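Local coordinates for tail fiber protein (Acinetobacter phage AM24, PDB 5W5P) that probably recognises, and may degrade, the capsular polysaccharide of its Acinetobacter baumannii host as a trimeric tailspike, at residues A[309-314]-A[331-336]. Residues are numbered along the deposited sequence; the frame is centred on the assembly and turned at random.
Sequences IRCDGN and GTFIGN
Asn336 OD1 accepts two bonds from Asn314, 2.9 Å from its backbone N and 3.2 Å from its ND2. The two donors come from opposite faces of the Asn336 amide plane. This is one step of an asparagine ladder between successive coils of a right-handed parallel beta-helix, the fold of many phage tailspikes. The two amides lie side by side, their planes 9° apart. Asn336 ND2 turns back to Cys311 O at 2.7 Å, well above the carbonyl plane. The ladder runs on in both directions: Asn314 ND2 also bonds Val284 O, and Asn372 bonds the backbone of Phe333 and Asn336.

Before the turn, the strands pair in parallel. Thr332 N bonds Ile309 O, and Cys311 N bonds Thr332 O. At the bend Gly313 N bonds Ile334 O. Gly313 and Gly335 both have positive phi and turn the two coils alike.

Inside the beta-helix, Cys311 CB rests 3.6 Å from Phe333 CD2. Cys311 SG lies oblique to the Phe333 ring, 4.7 Å from its centroid. Phe333 also stacks with Phe369 of the next coil.

On the other side, Ile334 packs on Ile334 of both neighbouring subunits. Asp312 lies alongside Ile334. Asp312 CG is anti to its carbonyl carbon (chi1 -54°), which brings Asp312 OD1 to Ile334 N at 2.9 Å. That N-H meets the anti side of the carboxylate, 33° out of its plane. A water donates to both Asp312 OD2, at 2.6 Å, and Thr332 OG1, at 3.1 Å.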
loop_
_atom_site.group_PDB
_atom_site.type_symbol
_atom_site.label_atom_id
_atom_site.label_comp_id
_atom_site.label_asym_id
_atom_site.label_seq_id
_atom_site.Cartn_x
_atom_site.Cartn_y
_atom_site.Cartn_z
ATOM N N ILE A 309 11.648 4.589 2.874
ATOM C CA ILE A 309 11.596 4.080 1.509
ATOM C C ILE A 309 10.413 3.128 1.421
ATOM O O ILE A 309 10.131 2.381 2.365
ATOM C CB ILE A 309 12.914 3.389 1.091
ATOM C CG1 ILE A 309 12.833 2.889 -0.356
ATOM C CG2 ILE A 309 13.261 2.241 2.028
ATOM C CD1 ILE A 309 14.151 2.427 -0.918
ATOM N N ARG A 310 9.695 3.181 0.304
ATOM C CA ARG A 310 8.624 2.234 0.027
ATOM C C ARG A 310 8.898 1.619 -1.333
ATOM O O ARG A 310 9.179 2.343 -2.294
ATOM C CB ARG A 310 7.239 2.900 0.034
ATOM C CG ARG A 310 7.006 3.886 1.161
ATOM C CD ARG A 310 7.541 5.269 0.812
ATOM N NE ARG A 310 6.831 6.315 1.537
ATOM C CZ ARG A 310 7.241 7.577 1.615
ATOM N NH1 ARG A 310 6.540 8.463 2.310
ATOM N NH2 ARG A 310 8.354 7.950 1.002
ATOM N N CYS A 311 8.835 0.293 -1.408
ATOM C CA CYS A 311 8.979 -0.436 -2.667
ATOM C C CYS A 311 7.852 -1.461 -2.722
ATOM O O CYS A 311 7.961 -2.539 -2.129
ATOM C CB CYS A 311 10.351 -1.097 -2.771
ATOM S SG CYS A 311 11.761 0.048 -2.643
ATOM N N ASP A 312 6.773 -1.127 -3.432
ATOM C CA ASP A 312 5.553 -1.921 -3.421
ATOM C C ASP A 312 5.170 -2.369 -4.828
ATOM O O ASP A 312 5.340 -1.625 -5.798
ATOM C CB ASP A 312 4.394 -1.132 -2.800
ATOM C CG ASP A 312 4.723 -0.603 -1.414
ATOM O OD1 ASP A 312 5.553 -1.225 -0.717
ATOM O OD2 ASP A 312 4.143 0.434 -1.017
ATOM N N GLY A 313 4.655 -3.595 -4.927
ATOM C CA GLY A 313 4.049 -4.082 -6.153
ATOM C C GLY A 313 4.920 -4.039 -7.390
ATOM O O GLY A 313 4.390 -4.002 -8.506
ATOM N N ASN A 314 6.241 -4.044 -7.234
ATOM C CA ASN A 314 7.133 -4.066 -8.382
ATOM C C ASN A 314 7.196 -5.464 -8.993
ATOM O O ASN A 314 6.917 -6.473 -8.341
ATOM C CB ASN A 314 8.544 -3.636 -7.985
ATOM C CG ASN A 314 8.647 -2.155 -7.700
ATOM O OD1 ASN A 314 8.538 -1.324 -8.605
ATOM N ND2 ASN A 314 8.874 -1.815 -6.437
ATOM N N GLY A 331 10.954 1.786 6.652
ATOM C CA GLY A 331 10.935 1.142 5.349
ATOM C C GLY A 331 9.749 0.203 5.226
ATOM O O GLY A 331 9.348 -0.439 6.198
ATOM N N THR A 332 9.186 0.136 4.018
ATOM C CA THR A 332 8.088 -0.771 3.718
ATOM C C THR A 332 8.320 -1.415 2.358
ATOM O O THR A 332 8.757 -0.751 1.416
ATOM C CB THR A 332 6.730 -0.044 3.744
ATOM O OG1 THR A 332 6.863 1.255 3.154
ATOM C CG2 THR A 332 6.214 0.100 5.179
ATOM N N PHE A 333 8.047 -2.718 2.270
ATOM C CA PHE A 333 8.160 -3.480 1.023
ATOM C C PHE A 333 6.937 -4.392 0.939
ATOM O O PHE A 333 6.928 -5.475 1.533
ATOM C CB PHE A 333 9.450 -4.293 0.967
ATOM C CG PHE A 333 10.705 -3.466 1.087
ATOM C CD1 PHE A 333 11.146 -3.030 2.329
ATOM C CD2 PHE A 333 11.459 -3.147 -0.036
ATOM C CE1 PHE A 333 12.292 -2.281 2.456
ATOM C CE2 PHE A 333 12.613 -2.395 0.087
ATOM C CZ PHE A 333 13.029 -1.961 1.341
ATOM N N ILE A 334 5.919 -3.964 0.192
ATOM C CA ILE A 334 4.608 -4.602 0.193
ATOM C C ILE A 334 4.320 -5.149 -1.199
ATOM O O ILE A 334 4.206 -4.387 -2.168
ATOM C CB ILE A 334 3.500 -3.637 0.640
ATOM C CG1 ILE A 334 3.912 -2.905 1.925
ATOM C CG2 ILE A 334 2.161 -4.373 0.772
ATOM C CD1 ILE A 334 2.812 -2.058 2.536
ATOM N N GLY A 335 4.194 -6.470 -1.300
ATOM C CA GLY A 335 3.615 -7.077 -2.481
ATOM C C GLY A 335 4.494 -7.120 -3.707
ATOM O O GLY A 335 3.978 -7.165 -4.824
ATOM N N ASN A 336 5.812 -7.106 -3.540
ATOM C CA ASN A 336 6.687 -7.212 -4.696
ATOM C C ASN A 336 6.625 -8.615 -5.295
ATOM O O ASN A 336 6.245 -9.590 -4.640
ATOM C CB ASN A 336 8.124 -6.861 -4.322
ATOM C CG ASN A 336 8.308 -5.381 -4.086
ATOM O OD1 ASN A 336 8.061 -4.565 -4.978
ATOM N ND2 ASN A 336 8.716 -5.020 -2.872
HETATM O O HOH W 1 4.335 1.556 1.361
#